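Local structure of SusD superfamily protein (Bacteroides fragilis NCTC 9343, 3NQP) at residues A58-M63 / G313-E318; N294-N299 / Y342-K347. The protein probably binds glycans at the cell surface as an outer-membrane lipoprotein of the SusD family, handing them on for uptake. All coordinates share one frame; numbering follows the deposited sequence. Where two conformers were deposited one is given.

Contact 1 (A58-M63 / G313-E318); sequences ASSDGM and GNQTYE. With EDO (1,2-ethanediol), chain D.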
# COMPACT_ATOMS: atom_id res chain seq x y z
N ALA A 58 -15.38 -12.36 -15.26
CA ALA A 58 -14.80 -13.65 -14.91
C ALA A 58 -13.27 -13.54 -15.04
O ALA A 58 -12.71 -13.01 -16.00
CB ALA A 58 -15.34 -14.75 -15.80
N SER A 59 -12.59 -14.08 -14.05
CA SER A 59 -11.16 -14.20 -14.13
C SER A 59 -10.78 -15.24 -15.16
O SER A 59 -11.61 -16.03 -15.60
CB SER A 59 -10.56 -14.56 -12.79
OG SER A 59 -10.98 -15.82 -12.36
N SER A 60 -9.50 -15.24 -15.54
CA SER A 60 -8.95 -16.31 -16.39
C SER A 60 -9.30 -17.70 -15.88
O SER A 60 -9.47 -18.64 -16.66
CB SER A 60 -7.43 -16.14 -16.50
OG SER A 60 -7.14 -14.95 -17.23
N ASP A 61 -9.32 -17.86 -14.56
CA ASP A 61 -9.58 -19.17 -13.95
C ASP A 61 -11.07 -19.57 -13.96
O ASP A 61 -11.43 -20.72 -13.63
CB ASP A 61 -9.07 -19.20 -12.52
CG ASP A 61 -8.86 -20.62 -12.01
OD1 ASP A 61 -8.23 -21.40 -12.74
OD2 ASP A 61 -9.33 -20.92 -10.91
N GLY A 62 -11.93 -18.62 -14.33
CA GLY A 62 -13.34 -18.91 -14.56
C GLY A 62 -14.31 -18.35 -13.54
O GLY A 62 -15.49 -18.58 -13.69
N MSE A 63 -13.82 -17.58 -12.56
CA MSE A 63 -14.65 -17.17 -11.43
C MSE A 63 -14.89 -15.66 -11.47
O MSE A 63 -14.00 -14.90 -11.79
CB MSE A 63 -13.96 -17.56 -10.14
CG MSE A 63 -14.66 -17.20 -8.90
SE MSE A 63 -16.54 -17.90 -8.87
CE MSE A 63 -17.21 -16.71 -7.59
N GLY A 313 -6.24 -22.08 -3.34
CA GLY A 313 -6.35 -20.83 -4.10
C GLY A 313 -7.65 -20.59 -4.83
O GLY A 313 -8.49 -21.48 -4.97
N ASN A 314 -7.84 -19.34 -5.27
CA ASN A 314 -8.82 -19.00 -6.25
C ASN A 314 -8.30 -17.81 -7.04
O ASN A 314 -7.20 -17.33 -6.78
CB ASN A 314 -10.26 -18.82 -5.65
CG ASN A 314 -10.43 -17.54 -4.86
OD1 ASN A 314 -9.86 -16.54 -5.21
ND2 ASN A 314 -11.35 -17.56 -3.84
N GLN A 315 -9.04 -17.42 -8.07
CA GLN A 315 -8.69 -16.23 -8.84
C GLN A 315 -9.87 -15.28 -8.86
O GLN A 315 -10.69 -15.25 -9.78
CB GLN A 315 -8.22 -16.54 -10.28
CG GLN A 315 -7.47 -15.31 -10.86
CD GLN A 315 -6.86 -15.56 -12.19
OE1 GLN A 315 -7.43 -16.28 -13.00
NE2 GLN A 315 -5.70 -14.91 -12.47
N THR A 316 -9.95 -14.53 -7.77
CA THR A 316 -10.97 -13.53 -7.57
C THR A 316 -10.42 -12.10 -7.57
O THR A 316 -11.16 -11.16 -7.40
CB THR A 316 -11.79 -13.80 -6.24
OG1 THR A 316 -10.92 -14.03 -5.14
CG2 THR A 316 -12.71 -15.06 -6.42
N TYR A 317 -9.12 -11.95 -7.79
CA TYR A 317 -8.47 -10.68 -8.07
C TYR A 317 -7.43 -10.98 -9.15
O TYR A 317 -6.64 -11.94 -9.00
CB TYR A 317 -7.72 -10.10 -6.82
CG TYR A 317 -8.66 -9.77 -5.69
CD1 TYR A 317 -9.03 -10.74 -4.77
CD2 TYR A 317 -9.24 -8.52 -5.58
CE1 TYR A 317 -9.94 -10.49 -3.77
CE2 TYR A 317 -10.13 -8.25 -4.57
CZ TYR A 317 -10.47 -9.23 -3.65
OH TYR A 317 -11.40 -9.00 -2.67
N GLU A 318 -7.44 -10.22 -10.24
CA GLU A 318 -6.52 -10.45 -11.35
C GLU A 318 -6.15 -9.16 -12.07
O GLU A 318 -7.00 -8.43 -12.54
CB GLU A 318 -7.11 -11.37 -12.41
CG GLU A 318 -6.06 -11.84 -13.53
CD GLU A 318 -6.70 -12.81 -14.53
OE1 GLU A 318 -7.89 -13.14 -14.36
OE2 GLU A 318 -5.98 -13.28 -15.45
C1 EDO D . -9.65 -12.38 -17.93
O1 EDO D . -8.79 -11.27 -18.21
C2 EDO D . -9.69 -13.40 -19.07
O2 EDO D . -8.38 -13.95 -19.36
O HOH W 1 -11.15 -19.08 -9.41
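Gln315 and Glu318 reach across to the type I beta turn Ser59-Gly62 and take up the backbone N-H groups of Ser60 and Asp61. Gln315 has the most surface buried here. Its chain is extended, with CG anti to the backbone N (chi1 -163°), which carries the amide over the CB of Ser59 to the turn. There Gln315 OE1 accepts from the N of Asp61 at 2.9 Å; the donor stands nearly in line with the C=O (167°), although the N-H points off it. The backbone O of Gln315 receives the OG of Ser59 at 2.7 Å, on a lone pair in the carbonyl plane. A weak bond from the N of Met63, just beyond the turn, also reaches the OG of Ser59.

Glu318, likewise extended, grips Ser60 with both carboxylate oxygens: Glu318 OE1 takes the N of Ser60 at 2.9 Å and OE2 its OG at 2.7 Å, each through the syn lone pair. This two-point hold fixes the rotation of the carboxylate, and the N-H and hydroxyl donors probably help to stabilise its negative charge. A 1,2-ethanediol, probably from the crystallisation liquor, donates from O2 to the OG of Ser60. Asp61 OD2 is joined through a water to the N of Gln315, while its OD1 takes the hydroxyl of Thr292.

The contact links the starch-binding-associated N-terminal region to the SusD family region: the turn follows helix 39-48 and precedes helix 68-71; segment 313-318 leads into helix 321-325, and strand 351-358 borders the site, Thr356 N giving Glu318 OE2 a weak bond.

Contact 2 (N294-N299 / Y342-K347); sequences NRYQAN and YNKDGK
Tyr296 and Tyr342 both carry CG anti to the carbonyl carbon, beside the backbone N (chi1 -58° and -64°); the side chains leave on the same face of the backbone pairing, their CB atoms close together, and the rings splay away from each other. Each ring has the other tyrosine's carbonyl oxygen at its edge, in the ring plane: the O of Tyr342 lies 3.6 Å from CD2 of Tyr296, and the O of Tyr296 lies 3.5 Å from CD1 of Tyr342. The same two oxygens accept the backbone bonds, Tyr342 O from Tyr296 N at 2.9 Å and Tyr296 O from Tyr342 N at 2.7 Å. The phenol ring of Tyr342 continues to Ala298, where Tyr342 CE1 meets Ala298 CA at 3.6 Å and the methyl CB a little farther away.

This is a single antiparallel bridge, a hydrogen-bonded pair, by which the loop before helix 321-325 docks on the end of strand 338-344. On its other side that strand pairs with 351-358 in an antiparallel two-stranded sheet, and Tyr342 and Lys344 both touch Leu351 there.

Lys344 crosses the Tyr296 ring at a slant. Lys344 CB meets Tyr296 CE2 at 3.7 Å. In one of the lysine's two deposited conformers the bend at chi3 (89°) brings Lys344 CE back over the ring, 4.3 Å from the centroid of the Tyr296 ring and off-centre, a tentative CH-pi contact of the aliphatic chain.

Alongside, Arg295 and Asn343 point the same way. They are linked by a water that accepts from Arg295 NE and donates to Asn343 OD1 at 2.7 Å. The arginine also bonds through NH1 to the OG of Ser291 and lies in a cation-pi contact with Tyr354.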
# COMPACT_ATOMS: atom_id res chain seq x y z
N ASN A 294 -5.62 -26.52 -16.61
CA ASN A 294 -5.63 -27.22 -17.90
C ASN A 294 -5.04 -26.40 -19.02
O ASN A 294 -5.03 -26.83 -20.14
CB ASN A 294 -7.06 -27.66 -18.26
CG ASN A 294 -7.64 -28.61 -17.23
OD1 ASN A 294 -6.98 -29.53 -16.77
ND2 ASN A 294 -8.87 -28.36 -16.84
N ARG A 295 -4.54 -25.20 -18.73
CA ARG A 295 -3.90 -24.41 -19.76
C ARG A 295 -2.38 -24.72 -19.65
O ARG A 295 -2.00 -25.77 -19.09
CB ARG A 295 -4.23 -22.93 -19.60
CG ARG A 295 -5.71 -22.64 -19.75
CD ARG A 295 -6.10 -21.20 -20.10
NE ARG A 295 -7.55 -21.21 -20.29
CZ ARG A 295 -8.45 -21.03 -19.31
NH1 ARG A 295 -8.07 -20.73 -18.07
NH2 ARG A 295 -9.74 -21.13 -19.57
N TYR A 296 -1.54 -23.83 -20.18
CA TYR A 296 -0.13 -24.12 -20.35
C TYR A 296 0.76 -23.04 -19.74
O TYR A 296 0.38 -21.91 -19.60
CB TYR A 296 0.21 -24.30 -21.84
CG TYR A 296 -0.59 -25.39 -22.46
CD1 TYR A 296 -0.13 -26.69 -22.44
CD2 TYR A 296 -1.87 -25.15 -22.97
CE1 TYR A 296 -0.89 -27.73 -22.96
CE2 TYR A 296 -2.64 -26.18 -23.49
CZ TYR A 296 -2.15 -27.47 -23.47
OH TYR A 296 -2.88 -28.51 -24.01
N GLN A 297 1.96 -23.46 -19.37
CA GLN A 297 3.04 -22.59 -18.98
C GLN A 297 3.80 -22.13 -20.21
O GLN A 297 3.65 -22.70 -21.30
CB GLN A 297 3.98 -23.34 -18.05
CG GLN A 297 3.23 -24.08 -16.95
CD GLN A 297 4.14 -24.70 -15.92
OE1 GLN A 297 5.01 -24.02 -15.38
NE2 GLN A 297 3.90 -25.95 -15.59
N ALA A 298 4.66 -21.15 -19.99
CA ALA A 298 5.50 -20.54 -21.00
C ALA A 298 6.34 -21.55 -21.75
O ALA A 298 6.58 -21.36 -22.93
CB ALA A 298 6.44 -19.42 -20.35
N ASN A 299 6.74 -22.64 -21.09
CA ASN A 299 7.58 -23.67 -21.77
C ASN A 299 6.74 -24.66 -22.54
O ASN A 299 7.28 -25.64 -23.06
CB ASN A 299 8.45 -24.43 -20.75
CG ASN A 299 7.63 -25.26 -19.81
OD1 ASN A 299 6.43 -25.02 -19.70
ND2 ASN A 299 8.27 -26.20 -19.09
N TYR A 342 -1.12 -19.77 -20.45
CA TYR A 342 -1.24 -19.60 -21.90
C TYR A 342 -2.27 -20.58 -22.50
O TYR A 342 -2.37 -21.72 -22.06
CB TYR A 342 0.09 -19.88 -22.59
CG TYR A 342 1.19 -18.92 -22.24
CD1 TYR A 342 1.90 -19.05 -21.05
CD2 TYR A 342 1.49 -17.85 -23.07
CE1 TYR A 342 2.88 -18.15 -20.73
CE2 TYR A 342 2.46 -16.97 -22.75
CZ TYR A 342 3.16 -17.11 -21.59
OH TYR A 342 4.15 -16.19 -21.27
N ASN A 343 -3.00 -20.12 -23.51
CA ASN A 343 -3.68 -20.98 -24.47
C ASN A 343 -2.70 -21.47 -25.49
O ASN A 343 -1.74 -20.78 -25.78
CB ASN A 343 -4.71 -20.17 -25.25
CG ASN A 343 -6.09 -20.39 -24.78
OD1 ASN A 343 -6.36 -21.36 -24.07
ND2 ASN A 343 -7.02 -19.49 -25.19
N LYS A 344 -2.96 -22.66 -26.03
CA LYS A 344 -2.16 -23.24 -27.09
C LYS A 344 -3.10 -23.42 -28.26
O LYS A 344 -4.18 -24.00 -28.10
CB LYS A 344 -1.57 -24.58 -26.66
CG LYS A 344 -1.10 -25.42 -27.83
CD LYS A 344 0.02 -26.38 -27.44
CE LYS A 344 -0.53 -27.70 -26.95
NZ LYS A 344 0.53 -28.71 -26.80
N ASP A 345 -2.72 -22.88 -29.40
CA ASP A 345 -3.50 -23.03 -30.65
C ASP A 345 -3.56 -24.52 -31.05
O ASP A 345 -2.53 -25.23 -31.07
CB ASP A 345 -2.88 -22.17 -31.75
CG ASP A 345 -3.74 -22.09 -33.00
OD1 ASP A 345 -3.81 -23.09 -33.76
OD2 ASP A 345 -4.30 -21.00 -33.25
N GLY A 346 -4.78 -25.00 -31.31
CA GLY A 346 -5.02 -26.41 -31.66
C GLY A 346 -4.27 -26.87 -32.92
O GLY A 346 -3.83 -28.02 -33.00
N LYS A 347 -4.14 -25.96 -33.89
CA LYS A 347 -3.49 -26.23 -35.17
C LYS A 347 -1.97 -26.06 -35.06
O LYS A 347 -1.22 -27.00 -35.30
CB LYS A 347 -4.04 -25.30 -36.26
O HOH W 2 -8.75 -21.78 -22.93

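How the contacts relate
Contact 1 is largely buried, whereas contact 2 lies at the surface, farther from the centre of the chain; their centres are about 18 Å apart. In the first, polar side chains satisfy a turn's backbone and hydroxyl groups; in the second, backbone pairs with backbone, with tyrosine rings and a lysine chain packed around the bridge. Both engage the long connection between strand 265-269 and helix 321-325; contact 2 uses the end of strand 338-344 itself, while contact 1 meets the same two-stranded sheet through strand 351-358. They touch directly where Arg295 NH1 makes a weak hydrogen bond to Ser60 O. Contact 1 joins regions far apart in sequence, contact 2 ones much closer together.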